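PDB 4IGJ: maleylacetoacetate isomerase from Anaeromyxobacter dehalogenans, which probably isomerises maleylacetoacetate to fumarylacetoacetate with the help of glutathione, as a zeta-class member of the glutathione transferase superfamily. Local coordinates for residues Tyr28-Ser33 against Gln231-Pro236; Tyr189-Leu194 against Arg212-Cys217; Ser35-Arg40 against Gln224-Asp229; Thr24-Ser29 against Ala49-Ala54. All coordinates share one frame; numbering follows the deposited sequence.

Interactions 3 and 2 form the buried middle of the chain, whereas interactions 1 and 4 lie nearer its edge and are only partly buried. Interaction 4 is backbone pairing inside the N-terminal sheet, with a charged pair and a tyrosine-arginine contact on its outer side. Interaction 1 starts from the same strand, 24-29, and holds the tail after helix 221-226 by one bond from a backbone N to a carboxylate and by an indole face. In interaction 3, helix 34-45 meets the end of helix 221-226 through an arginine and a tryptophan. Interaction 2 is mostly apolar packing between two C-terminal helices, and its Val191 and Pro192 rest on Trp37 of interaction 3.

Interaction 1: Tyr28-Ser33 against Gln231-Pro236; sequences YSYWRS and QPDAPP
Trp31 and Asp233 both hold CG between the backbone N and the carbonyl carbon, with chi1 68° and 59°, and these matching turns fold the indole over the tail while bringing the carboxylate up to the start of the Tyr30-Ser33 turn. There the backbone N of Trp31 gives its hydrogen to Asp233 OD2 at 2.9 Å. The bond is somewhat bent, and the donor meets the syn side of OD2, moderately out of the carboxylate plane. The same oxygen also lies at the edge of the indole, 3.5 Å from Trp31 CD1.

The broad side of the indole rests on the chain that follows. Pro235 CD sits over the five-membered ring, 3.5 Å from its centroid, and comes within 3.2 Å of Trp31 CE2, a close CH-pi contact. Ala234 CA takes a second place over this face, 4.1 Å from the same centroid. Arg32 CB lies over the opposite face, so the ring is sandwiched. Closer to the strand, Gln231 CB packs against Trp31 CB at 3.9 Å; the amide beyond it turns elsewhere, its NE2 bonding to the carbonyls of His227 and Ala225.

The turn after strand 24-29 of the N-terminal domain thus meets the tail that follows the C-terminal helices, and the contact ties the two domains. Asp233 OD1 has a weak bond to Tyr52 OH of strand 51-54. The carboxylate therefore divides its two oxygens between the turn and the neighbouring strand, and its negative charge would probably be steadied by both donors, while the tryptophan face supplies the apolar grip.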
loop_
_atom_site.group_PDB
_atom_site.type_symbol
_atom_site.label_atom_id
_atom_site.label_comp_id
_atom_site.label_asym_id
_atom_site.label_seq_id
_atom_site.Cartn_x
_atom_site.Cartn_y
_atom_site.Cartn_z
ATOM N N TYR A 28 4.604 11.548 -15.116
ATOM C CA TYR A 28 3.204 11.801 -15.460
ATOM C C TYR A 28 2.458 12.118 -14.171
ATOM O O TYR A 28 2.311 11.255 -13.300
ATOM C CB TYR A 28 2.599 10.581 -16.154
ATOM C CG TYR A 28 3.143 10.365 -17.544
ATOM C CD1 TYR A 28 2.423 10.777 -18.659
ATOM C CD2 TYR A 28 4.384 9.768 -17.747
ATOM C CE1 TYR A 28 2.916 10.593 -19.935
ATOM C CE2 TYR A 28 4.885 9.579 -19.027
ATOM C CZ TYR A 28 4.143 9.992 -20.115
ATOM O OH TYR A 28 4.635 9.809 -21.390
ATOM N N SER A 29 2.004 13.363 -14.050
ATOM C CA SER A 29 1.497 13.891 -12.792
ATOM C C SER A 29 0.264 14.744 -13.047
ATOM O O SER A 29 0.122 15.341 -14.120
ATOM C CB SER A 29 2.574 14.749 -12.120
ATOM O OG SER A 29 2.100 15.419 -10.963
ATOM N N TYR A 30 -0.623 14.772 -12.057
ATOM C CA TYR A 30 -1.728 15.729 -11.987
ATOM C C TYR A 30 -1.460 16.567 -10.746
ATOM O O TYR A 30 -1.060 16.028 -9.708
ATOM C CB TYR A 30 -3.048 14.962 -11.859
ATOM C CG TYR A 30 -4.296 15.802 -11.652
ATOM C CD1 TYR A 30 -4.729 16.698 -12.621
ATOM C CD2 TYR A 30 -5.060 15.654 -10.505
ATOM C CE1 TYR A 30 -5.873 17.452 -12.430
ATOM C CE2 TYR A 30 -6.204 16.395 -10.305
ATOM C CZ TYR A 30 -6.605 17.289 -11.272
ATOM O OH TYR A 30 -7.750 18.025 -11.063
ATOM N N TRP A 31 -1.672 17.883 -10.828
ATOM C CA TRP A 31 -1.240 18.781 -9.752
ATOM C C TRP A 31 -1.789 18.354 -8.394
ATOM O O TRP A 31 -1.077 18.406 -7.386
ATOM C CB TRP A 31 -1.627 20.242 -10.063
ATOM C CG TRP A 31 -3.110 20.479 -10.042
ATOM C CD1 TRP A 31 -4.007 20.118 -10.999
ATOM C CD2 TRP A 31 -3.862 21.119 -9.003
ATOM N NE1 TRP A 31 -5.279 20.497 -10.625
ATOM C CE2 TRP A 31 -5.219 21.099 -9.396
ATOM C CE3 TRP A 31 -3.523 21.702 -7.779
ATOM C CZ2 TRP A 31 -6.237 21.648 -8.613
ATOM C CZ3 TRP A 31 -4.530 22.253 -7.003
ATOM C CH2 TRP A 31 -5.875 22.219 -7.423
ATOM N N ARG A 32 -3.027 17.876 -8.374
ATOM C CA ARG A 32 -3.683 17.591 -7.104
ATOM C C ARG A 32 -3.666 16.122 -6.684
ATOM O O ARG A 32 -4.195 15.775 -5.624
ATOM C CB ARG A 32 -5.117 18.102 -7.124
ATOM C CG ARG A 32 -5.561 18.626 -5.784
ATOM C CD ARG A 32 -6.974 19.146 -5.855
ATOM N NE ARG A 32 -7.188 20.219 -4.896
ATOM C CZ ARG A 32 -8.297 20.946 -4.842
ATOM N NH1 ARG A 32 -8.420 21.910 -3.940
ATOM N NH2 ARG A 32 -9.282 20.702 -5.692
ATOM N N SER A 33 -3.066 15.265 -7.500
ATOM C CA SER A 33 -3.005 13.829 -7.186
ATOM C C SER A 33 -2.102 13.551 -5.985
ATOM O O SER A 33 -0.907 13.855 -6.021
ATOM C CB SER A 33 -2.472 13.058 -8.398
ATOM O OG SER A 33 -2.054 11.749 -8.032
ATOM N N GLN A 231 2.810 23.272 -9.096
ATOM C CA GLN A 231 2.945 22.406 -10.264
ATOM C C GLN A 231 2.521 23.141 -11.534
ATOM O O GLN A 231 1.679 24.039 -11.469
ATOM C CB GLN A 231 2.133 21.117 -10.086
ATOM C CG GLN A 231 2.556 20.288 -8.871
ATOM C CD GLN A 231 4.059 20.222 -8.720
ATOM O OE1 GLN A 231 4.765 19.746 -9.607
ATOM N NE2 GLN A 231 4.558 20.710 -7.596
ATOM N N PRO A 232 3.097 22.767 -12.689
ATOM C CA PRO A 232 2.779 23.463 -13.947
ATOM C C PRO A 232 1.291 23.506 -14.288
ATOM O O PRO A 232 0.846 24.495 -14.884
ATOM C CB PRO A 232 3.534 22.647 -15.002
ATOM C CG PRO A 232 4.694 22.073 -14.272
ATOM C CD PRO A 232 4.198 21.795 -12.864
ATOM N N ASP A 233 0.537 22.474 -13.922
ATOM C CA ASP A 233 -0.875 22.401 -14.286
ATOM C C ASP A 233 -1.824 22.905 -13.194
ATOM O O ASP A 233 -3.033 22.744 -13.315
ATOM C CB ASP A 233 -1.261 20.978 -14.722
ATOM C CG ASP A 233 -1.014 19.930 -13.632
ATOM O OD1 ASP A 233 0.013 20.015 -12.921
ATOM O OD2 ASP A 233 -1.838 19.005 -13.495
ATOM N N ALA A 234 -1.295 23.508 -12.132
ATOM C CA ALA A 234 -2.161 24.009 -11.071
ATOM C C ALA A 234 -3.008 25.198 -11.541
ATOM O O ALA A 234 -2.479 26.185 -12.060
ATOM C CB ALA A 234 -1.353 24.396 -9.838
ATOM N N PRO A 235 -4.329 25.108 -11.349
ATOM C CA PRO A 235 -5.202 26.242 -11.637
ATOM C C PRO A 235 -5.144 27.257 -10.506
ATOM O O PRO A 235 -4.719 26.919 -9.403
ATOM C CB PRO A 235 -6.604 25.612 -11.700
ATOM C CG PRO A 235 -6.440 24.150 -11.448
ATOM C CD PRO A 235 -5.081 23.946 -10.861
ATOM N N PRO A 236 -5.538 28.505 -10.778
ATOM C CA PRO A 236 -5.657 29.495 -9.704
ATOM C C PRO A 236 -6.724 29.047 -8.714
ATOM O O PRO A 236 -7.588 28.245 -9.073
ATOM C CB PRO A 236 -6.098 30.767 -10.441
ATOM C CG PRO A 236 -6.668 30.294 -11.726
ATOM C CD PRO A 236 -5.888 29.065 -12.091
#

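Interaction 2: Tyr189-Leu194 against Arg212-Cys217; sequences YLVPQL and RVDEAC
Leu194 CD1 presses on the side of Asp214, 3.5 Å from CB and 3.6 Å from CG, and this is the closest approach between the two helices. The two side chains come from opposite directions, and the leucine methyl meets the aspartate near its root. Beside it, Leu190 CD2 touches Val213 CG1 at 3.7 Å. Val191 contributes CG2, which lies 3.9 Å from Cys217 CB. With Leu190, Val213 and Cys217 all buried, this side of the contact is a compact apolar patch.

The polar side is more loosely joined. Asp214 has its CG anti to the backbone N (chi1 -164°), which carries the carboxylate across to Val191, whose CG2 is 3.7 Å from OD1. A water links the two helices, donating to Val191 O at 2.8 Å and to Asp214 OD1 at 2.8 Å. That carbonyl lies just before Pro192, at the kink in the helix. The other carboxylate oxygen, OD2, forms a salt bridge with Arg198, farther along helix 185-199, so both oxygens tie Asp214 to that helix.

The axes of these two short segments pass 10.0 Å apart and cross at -105°, nearly square to one another. Helix 185-199 is packed on several sides here: Leu190 and Leu194 also touch helix 150-171, Val191 and Pro192 meet Trp37 of helix 34-45, and Tyr189 reaches helix 114-128. Helix 208-218 thus lies across a helix that is central to the C-terminal all-helical domain.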
loop_
_atom_site.group_PDB
_atom_site.type_symbol
_atom_site.label_atom_id
_atom_site.label_comp_id
_atom_site.label_asym_id
_atom_site.label_seq_id
_atom_site.Cartn_x
_atom_site.Cartn_y
_atom_site.Cartn_z
ATOM N N TYR A 189 4.241 10.242 2.411
ATOM C CA TYR A 189 2.845 9.789 2.461
ATOM C C TYR A 189 1.982 10.652 3.390
ATOM O O TYR A 189 0.825 10.948 3.074
ATOM C CB TYR A 189 2.777 8.298 2.862
ATOM C CG TYR A 189 3.103 7.395 1.699
ATOM C CD1 TYR A 189 2.093 6.816 0.947
ATOM C CD2 TYR A 189 4.424 7.164 1.321
ATOM C CE1 TYR A 189 2.384 6.013 -0.155
ATOM C CE2 TYR A 189 4.719 6.373 0.218
ATOM C CZ TYR A 189 3.702 5.808 -0.510
ATOM O OH TYR A 189 3.987 5.038 -1.607
ATOM N N LEU A 190 2.538 11.057 4.526
ATOM C CA LEU A 190 1.796 11.869 5.494
ATOM C C LEU A 190 1.342 13.217 4.932
ATOM O O LEU A 190 0.174 13.600 5.067
ATOM C CB LEU A 190 2.646 12.108 6.739
ATOM C CG LEU A 190 1.993 13.044 7.751
ATOM C CD1 LEU A 190 0.751 12.402 8.320
ATOM C CD2 LEU A 190 2.986 13.356 8.849
ATOM N N VAL A 191 2.263 13.935 4.300
ATOM C CA VAL A 191 1.994 15.312 3.906
ATOM C C VAL A 191 0.832 15.439 2.907
ATOM O O VAL A 191 -0.084 16.223 3.132
ATOM C CB VAL A 191 3.291 16.021 3.465
ATOM C CG1 VAL A 191 2.981 17.330 2.743
ATOM C CG2 VAL A 191 4.169 16.285 4.685
ATOM N N PRO A 192 0.824 14.639 1.837
ATOM C CA PRO A 192 -0.321 14.752 0.928
ATOM C C PRO A 192 -1.637 14.308 1.571
ATOM O O PRO A 192 -2.698 14.835 1.218
ATOM C CB PRO A 192 0.076 13.840 -0.237
ATOM C CG PRO A 192 1.590 13.862 -0.212
ATOM C CD PRO A 192 1.896 13.805 1.258
ATOM N N GLN A 193 -1.577 13.371 2.515
ATOM C CA GLN A 193 -2.797 12.887 3.146
ATOM C C GLN A 193 -3.412 13.960 4.040
ATOM O O GLN A 193 -4.637 14.088 4.101
ATOM C CB GLN A 193 -2.534 11.597 3.934
ATOM C CG GLN A 193 -3.812 10.927 4.443
ATOM C CD GLN A 193 -4.727 10.535 3.308
ATOM O OE1 GLN A 193 -4.460 9.568 2.596
ATOM N NE2 GLN A 193 -5.806 11.293 3.108
ATOM N N LEU A 194 -2.568 14.738 4.715
ATOM C CA LEU A 194 -3.066 15.837 5.552
ATOM C C LEU A 194 -3.692 16.932 4.693
ATOM O O LEU A 194 -4.700 17.520 5.084
ATOM C CB LEU A 194 -1.952 16.416 6.423
ATOM C CG LEU A 194 -1.432 15.512 7.531
ATOM C CD1 LEU A 194 -0.215 16.146 8.173
ATOM C CD2 LEU A 194 -2.518 15.250 8.568
ATOM N N ARG A 212 2.607 18.973 13.791
ATOM C CA ARG A 212 3.971 19.435 14.003
ATOM C C ARG A 212 4.907 18.918 12.911
ATOM O O ARG A 212 5.749 19.660 12.405
ATOM C CB ARG A 212 4.473 19.001 15.382
ATOM N N VAL A 213 4.751 17.648 12.541
ATOM C CA VAL A 213 5.565 17.076 11.473
ATOM C C VAL A 213 5.273 17.768 10.142
ATOM O O VAL A 213 6.196 18.112 9.397
ATOM C CB VAL A 213 5.351 15.555 11.347
ATOM C CG1 VAL A 213 6.033 15.023 10.093
ATOM C CG2 VAL A 213 5.891 14.841 12.581
ATOM N N ASP A 214 3.990 17.976 9.856
ATOM C CA ASP A 214 3.569 18.704 8.666
ATOM C C ASP A 214 4.220 20.092 8.613
ATOM O O ASP A 214 4.687 20.526 7.563
ATOM C CB ASP A 214 2.045 18.839 8.661
ATOM C CG ASP A 214 1.479 19.238 7.307
ATOM O OD1 ASP A 214 1.925 18.705 6.266
ATOM O OD2 ASP A 214 0.555 20.073 7.284
ATOM N N GLU A 215 4.259 20.773 9.757
ATOM C CA GLU A 215 4.862 22.103 9.823
ATOM C C GLU A 215 6.363 22.054 9.544
ATOM O O GLU A 215 6.894 22.896 8.823
ATOM C CB GLU A 215 4.589 22.744 11.183
ATOM N N ALA A 216 7.039 21.057 10.112
ATOM C CA ALA A 216 8.463 20.871 9.889
ATOM C C ALA A 216 8.770 20.599 8.425
ATOM O O ALA A 216 9.760 21.096 7.886
ATOM C CB ALA A 216 8.988 19.741 10.756
ATOM N N CYS A 217 7.924 19.800 7.779
ATOM C CA CYS A 217 8.133 19.484 6.375
ATOM C C CYS A 217 7.892 20.706 5.494
ATOM O O CYS A 217 8.615 20.946 4.536
ATOM C CB CYS A 217 7.199 18.347 5.941
ATOM S SG CYS A 217 7.624 16.722 6.592
HETATM O O HOH W 1 0.158 18.828 4.143
#

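Interaction 3: Ser35-Arg40 against Gln224-Asp229; sequences SAWRVR and QAAHPD
Arg40 takes hold of the backbone carbonyl of Ala226 side-on, with two nitrogens on one oxygen: NE lies 2.9 Å from Ala226 O and NH2 lies 3.0 Å from it. The oxygen is almost in the guanidinium plane, and a bend at chi3 (-60°) turns the group onto it. The remaining donors are used as well: NH1 bonds to Ser29 OG and Tyr30 O, and NH2 to Trp31 O.

Trp37 packs alongside. Pro228 CD stands over its six-membered ring, 3.2 Å from the centroid and almost on the normal, a tight CH-pi contact. Ala226 O lies over the same face, 3.4 Å from CD1. The edge of the indole points at the face of His227 in a T-shaped stack, centroids 5.2 Å apart. His227 is itself held by its ND1, which accepts a nearly straight bond from Asp229 N.

Ser35 and Arg38 of helix 34-45, which carries Arg40, bind glutathione. One buried arginine thus joins the end of helix 221-226 to Ser29 at the end of strand 24-29 and to the carbonyls that follow it, and its charge is probably solvated by these carbonyl and hydroxyl oxygens.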
loop_
_atom_site.group_PDB
_atom_site.type_symbol
_atom_site.label_atom_id
_atom_site.label_comp_id
_atom_site.label_asym_id
_atom_site.label_seq_id
_atom_site.Cartn_x
_atom_site.Cartn_y
_atom_site.Cartn_z
ATOM N N SER A 35 -1.148 10.657 -4.862
ATOM C CA SER A 35 -0.196 9.622 -5.224
ATOM C C SER A 35 0.981 10.201 -6.007
ATOM O O SER A 35 2.140 9.839 -5.751
ATOM C CB SER A 35 -0.869 8.483 -5.987
ATOM O OG SER A 35 0.059 7.433 -6.221
ATOM N N ALA A 36 0.699 11.119 -6.930
ATOM C CA ALA A 36 1.764 11.752 -7.703
ATOM C C ALA A 36 2.607 12.649 -6.815
ATOM O O ALA A 36 3.826 12.722 -6.976
ATOM C CB ALA A 36 1.197 12.550 -8.873
ATOM N N TRP A 37 1.962 13.324 -5.870
ATOM C CA TRP A 37 2.664 14.196 -4.941
ATOM C C TRP A 37 3.726 13.415 -4.151
ATOM O O TRP A 37 4.830 13.915 -3.946
ATOM C CB TRP A 37 1.629 14.864 -4.028
ATOM C CG TRP A 37 2.086 15.929 -3.064
ATOM C CD1 TRP A 37 3.365 16.315 -2.753
ATOM C CD2 TRP A 37 1.221 16.736 -2.271
ATOM N NE1 TRP A 37 3.334 17.313 -1.809
ATOM C CE2 TRP A 37 2.024 17.590 -1.499
ATOM C CE3 TRP A 37 -0.168 16.813 -2.143
ATOM C CZ2 TRP A 37 1.480 18.518 -0.605
ATOM C CZ3 TRP A 37 -0.703 17.714 -1.264
ATOM C CH2 TRP A 37 0.111 18.565 -0.505
ATOM N N ARG A 38 3.400 12.194 -3.715
ATOM C CA ARG A 38 4.370 11.362 -3.000
ATOM C C ARG A 38 5.631 11.189 -3.821
ATOM O O ARG A 38 6.744 11.283 -3.290
ATOM C CB ARG A 38 3.803 9.975 -2.696
ATOM C CG ARG A 38 2.499 9.979 -1.900
ATOM C CD ARG A 38 1.780 8.679 -2.153
ATOM N NE ARG A 38 0.501 8.577 -1.465
ATOM C CZ ARG A 38 -0.350 7.573 -1.656
ATOM N NH1 ARG A 38 -0.064 6.613 -2.525
ATOM N NH2 ARG A 38 -1.506 7.543 -0.991
ATOM N N VAL A 39 5.457 10.929 -5.114
ATOM C CA VAL A 39 6.595 10.733 -6.000
ATOM C C VAL A 39 7.364 12.038 -6.227
ATOM O O VAL A 39 8.600 12.043 -6.205
ATOM C CB VAL A 39 6.185 10.037 -7.308
ATOM C CG1 VAL A 39 7.386 9.865 -8.231
ATOM C CG2 VAL A 39 5.570 8.669 -6.983
ATOM N N ARG A 40 6.642 13.144 -6.383
ATOM C CA ARG A 40 7.285 14.453 -6.495
ATOM C C ARG A 40 8.148 14.740 -5.271
ATOM O O ARG A 40 9.229 15.315 -5.388
ATOM C CB ARG A 40 6.244 15.562 -6.679
ATOM C CG ARG A 40 5.442 15.427 -7.950
ATOM C CD ARG A 40 4.747 16.736 -8.316
ATOM N NE ARG A 40 3.821 17.212 -7.288
ATOM C CZ ARG A 40 2.498 17.059 -7.326
ATOM N NH1 ARG A 40 1.911 16.416 -8.334
ATOM N NH2 ARG A 40 1.760 17.551 -6.338
ATOM N N GLN A 224 8.138 22.390 -0.458
ATOM C CA GLN A 224 7.546 23.528 -1.156
ATOM C C GLN A 224 7.499 23.301 -2.672
ATOM O O GLN A 224 6.489 23.589 -3.317
ATOM C CB GLN A 224 8.267 24.831 -0.779
ATOM C CG GLN A 224 8.028 25.228 0.677
ATOM C CD GLN A 224 8.849 26.421 1.126
ATOM O OE1 GLN A 224 9.177 27.303 0.334
ATOM N NE2 GLN A 224 9.181 26.456 2.414
ATOM N N ALA A 225 8.565 22.732 -3.230
ATOM C CA ALA A 225 8.638 22.462 -4.658
ATOM C C ALA A 225 7.598 21.447 -5.137
ATOM O O ALA A 225 7.140 21.512 -6.277
ATOM C CB ALA A 225 10.047 22.007 -5.045
ATOM N N ALA A 226 7.240 20.496 -4.275
ATOM C CA ALA A 226 6.397 19.376 -4.695
ATOM C C ALA A 226 4.900 19.611 -4.466
ATOM O O ALA A 226 4.065 18.827 -4.921
ATOM C CB ALA A 226 6.844 18.094 -3.981
ATOM N N HIS A 227 4.581 20.681 -3.745
ATOM C CA HIS A 227 3.206 21.029 -3.410
ATOM C C HIS A 227 2.360 21.249 -4.661
ATOM O O HIS A 227 2.844 21.786 -5.657
ATOM C CB HIS A 227 3.204 22.296 -2.567
ATOM C CG HIS A 227 1.899 22.572 -1.896
ATOM N ND1 HIS A 227 0.835 23.156 -2.547
ATOM C CD2 HIS A 227 1.494 22.347 -0.623
ATOM C CE1 HIS A 227 -0.176 23.279 -1.701
ATOM N NE2 HIS A 227 0.196 22.790 -0.532
ATOM N N PRO A 228 1.084 20.845 -4.614
ATOM C CA PRO A 228 0.192 21.037 -5.765
ATOM C C PRO A 228 0.223 22.454 -6.319
ATOM O O PRO A 228 0.201 22.610 -7.540
ATOM C CB PRO A 228 -1.192 20.729 -5.183
ATOM C CG PRO A 228 -0.894 19.676 -4.138
ATOM C CD PRO A 228 0.436 20.073 -3.536
ATOM N N ASP A 229 0.298 23.461 -5.455
ATOM C CA ASP A 229 0.174 24.838 -5.928
ATOM C C ASP A 229 1.334 25.277 -6.813
ATOM O O ASP A 229 1.218 26.259 -7.551
ATOM C CB ASP A 229 0.053 25.800 -4.748
ATOM C CG ASP A 229 -1.237 25.634 -3.992
ATOM O OD1 ASP A 229 -2.148 24.951 -4.497
ATOM O OD2 ASP A 229 -1.328 26.185 -2.873
#

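Interaction 4: Thr24-Ser29 against Ala49-Ala54; sequences TLRLYS and AYEYRA
Tyr28 offers one ring face to Arg53: Arg53 CB stands over it, 4.2 Å from the ring centroid, a CH-pi contact. The rest of the arginine chain runs on past the rim, where NE comes within 3.5 Å of Tyr28 CE1, ring and guanidinium planes being 37° apart. Arg26, on the same side of the sheet, has Glu51 OE2 at its guanidinium edge, near the plane. This salt bridge is long, 3.3 Å from NE to OE2, and its hydrogen bond is weak. Arg26 NH2 lies against the aliphatic part of Arg53, 3.3 Å from CG; the two guanidinium groups carry like charges but do not touch, and the glutamate probably eases their proximity.

The opposite side carries Leu27, Ser29, Tyr50 and Tyr52. Tyr50, with CG between backbone N and carbonyl carbon (chi1 65°), runs beside Leu27, and its CD1 meets Leu27 CB at 3.7 Å. Tyr52 OH has a weak bond with Ser29 OG, whose stronger partner is Arg40.

Between these two sides the backbones pair in parallel. Glu51 N bonds to Leu25 O, Leu27 N to Glu51 O at 2.8 Å, Arg53 N to Leu27 O, and Ser29 N to Arg53 O. Ahead of them, a water spans Leu25 N and Ala49 O. The neighbour on the far side of strand 24-29 is the antiparallel strand 78-82.

Strand 24-29, helix 34-45 and strand 51-54 make a beta-alpha-beta crossover, the opening unit of the thioredoxin-like N-terminal domain of glutathione transferases.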
loop_
_atom_site.group_PDB
_atom_site.type_symbol
_atom_site.label_atom_id
_atom_site.label_comp_id
_atom_site.label_asym_id
_atom_site.label_seq_id
_atom_site.Cartn_x
_atom_site.Cartn_y
_atom_site.Cartn_z
ATOM N N THR A 24 17.374 9.584 -17.788
ATOM C CA THR A 24 16.534 10.781 -17.720
ATOM C C THR A 24 15.148 10.395 -17.191
ATOM O O THR A 24 14.705 9.259 -17.380
ATOM C CB THR A 24 16.398 11.496 -19.072
ATOM O OG1 THR A 24 15.776 10.628 -20.023
ATOM C CG2 THR A 24 17.763 11.914 -19.584
ATOM N N LEU A 25 14.472 11.339 -16.540
ATOM C CA LEU A 25 13.208 11.053 -15.861
ATOM C C LEU A 25 12.065 11.948 -16.333
ATOM O O LEU A 25 12.250 13.152 -16.522
ATOM C CB LEU A 25 13.369 11.234 -14.356
ATOM C CG LEU A 25 14.427 10.398 -13.642
ATOM C CD1 LEU A 25 14.443 10.764 -12.168
ATOM C CD2 LEU A 25 14.175 8.924 -13.825
ATOM N N ARG A 26 10.886 11.358 -16.489
ATOM C CA ARG A 26 9.690 12.114 -16.834
ATOM C C ARG A 26 8.516 11.618 -15.991
ATOM O O ARG A 26 8.159 10.434 -16.039
ATOM C CB ARG A 26 9.393 11.958 -18.326
ATOM C CG ARG A 26 7.990 12.377 -18.745
ATOM C CD ARG A 26 7.729 11.953 -20.178
ATOM N NE ARG A 26 8.071 13.010 -21.119
ATOM C CZ ARG A 26 7.216 13.510 -22.005
ATOM N NH1 ARG A 26 7.592 14.476 -22.829
ATOM N NH2 ARG A 26 5.982 13.034 -22.072
ATOM N N LEU A 27 7.909 12.522 -15.233
ATOM C CA LEU A 27 6.817 12.138 -14.348
ATOM C C LEU A 27 5.466 12.537 -14.908
ATOM O O LEU A 27 5.214 13.724 -15.136
ATOM C CB LEU A 27 6.997 12.784 -12.978
ATOM C CG LEU A 27 5.916 12.405 -11.970
ATOM C CD1 LEU A 27 6.006 10.919 -11.610
ATOM C CD2 LEU A 27 6.009 13.284 -10.744
ATOM N N TYR A 28 4.604 11.548 -15.116
ATOM C CA TYR A 28 3.204 11.801 -15.460
ATOM C C TYR A 28 2.458 12.118 -14.171
ATOM O O TYR A 28 2.311 11.255 -13.300
ATOM C CB TYR A 28 2.599 10.581 -16.154
ATOM C CG TYR A 28 3.143 10.365 -17.544
ATOM C CD1 TYR A 28 2.423 10.777 -18.659
ATOM C CD2 TYR A 28 4.384 9.768 -17.747
ATOM C CE1 TYR A 28 2.916 10.593 -19.935
ATOM C CE2 TYR A 28 4.885 9.579 -19.027
ATOM C CZ TYR A 28 4.143 9.992 -20.115
ATOM O OH TYR A 28 4.635 9.809 -21.390
ATOM N N SER A 29 2.004 13.363 -14.050
ATOM C CA SER A 29 1.497 13.891 -12.792
ATOM C C SER A 29 0.264 14.744 -13.047
ATOM O O SER A 29 0.122 15.341 -14.120
ATOM C CB SER A 29 2.574 14.749 -12.120
ATOM O OG SER A 29 2.100 15.419 -10.963
ATOM N N ALA A 49 16.301 15.945 -11.019
ATOM C CA ALA A 49 15.549 16.715 -11.991
ATOM C C ALA A 49 14.670 15.781 -12.805
ATOM O O ALA A 49 15.028 14.623 -13.044
ATOM C CB ALA A 49 16.493 17.488 -12.904
ATOM N N TYR A 50 13.521 16.287 -13.232
ATOM C CA TYR A 50 12.617 15.502 -14.052
ATOM C C TYR A 50 11.719 16.395 -14.899
ATOM O O TYR A 50 11.451 17.542 -14.528
ATOM C CB TYR A 50 11.776 14.559 -13.183
ATOM C CG TYR A 50 10.813 15.248 -12.236
ATOM C CD1 TYR A 50 9.489 15.452 -12.589
ATOM C CD2 TYR A 50 11.230 15.682 -10.987
ATOM C CE1 TYR A 50 8.612 16.073 -11.716
ATOM C CE2 TYR A 50 10.368 16.302 -10.111
ATOM C CZ TYR A 50 9.059 16.490 -10.480
ATOM O OH TYR A 50 8.204 17.100 -9.598
ATOM N N GLU A 51 11.270 15.864 -16.032
ATOM C CA GLU A 51 10.272 16.544 -16.861
ATOM C C GLU A 51 8.873 16.293 -16.326
ATOM O O GLU A 51 8.527 15.164 -15.977
ATOM C CB GLU A 51 10.333 16.045 -18.299
ATOM C CG GLU A 51 11.672 16.226 -18.966
ATOM C CD GLU A 51 11.650 15.762 -20.406
ATOM O OE1 GLU A 51 12.555 16.160 -21.170
ATOM O OE2 GLU A 51 10.725 15.001 -20.772
ATOM N N TYR A 52 8.064 17.343 -16.272
ATOM C CA TYR A 52 6.695 17.218 -15.798
ATOM C C TYR A 52 5.777 17.020 -16.994
ATOM O O TYR A 52 5.717 17.879 -17.881
ATOM C CB TYR A 52 6.287 18.474 -15.028
ATOM C CG TYR A 52 4.994 18.346 -14.244
ATOM C CD1 TYR A 52 5.016 18.090 -12.885
ATOM C CD2 TYR A 52 3.762 18.514 -14.854
ATOM C CE1 TYR A 52 3.845 17.981 -12.153
ATOM C CE2 TYR A 52 2.579 18.399 -14.134
ATOM C CZ TYR A 52 2.628 18.138 -12.782
ATOM O OH TYR A 52 1.465 18.030 -12.049
ATOM N N ARG A 53 5.075 15.892 -17.035
ATOM C CA ARG A 53 4.068 15.665 -18.067
ATOM C C ARG A 53 2.708 15.671 -17.390
ATOM O O ARG A 53 2.353 14.738 -16.662
ATOM C CB ARG A 53 4.295 14.333 -18.794
ATOM C CG ARG A 53 3.559 14.189 -20.157
ATOM C CD ARG A 53 2.037 13.986 -20.041
ATOM N NE ARG A 53 1.445 13.449 -21.268
ATOM C CZ ARG A 53 0.135 13.340 -21.485
ATOM N NH1 ARG A 53 -0.730 13.733 -20.562
ATOM N NH2 ARG A 53 -0.311 12.841 -22.631
ATOM N N ALA A 54 1.942 16.727 -17.638
ATOM C CA ALA A 54 0.646 16.887 -17.007
ATOM C C ALA A 54 -0.376 15.909 -17.564
ATOM O O ALA A 54 -0.472 15.707 -18.781
ATOM C CB ALA A 54 0.152 18.324 -17.172
HETATM O O HOH W 2 15.886 13.726 -15.710
#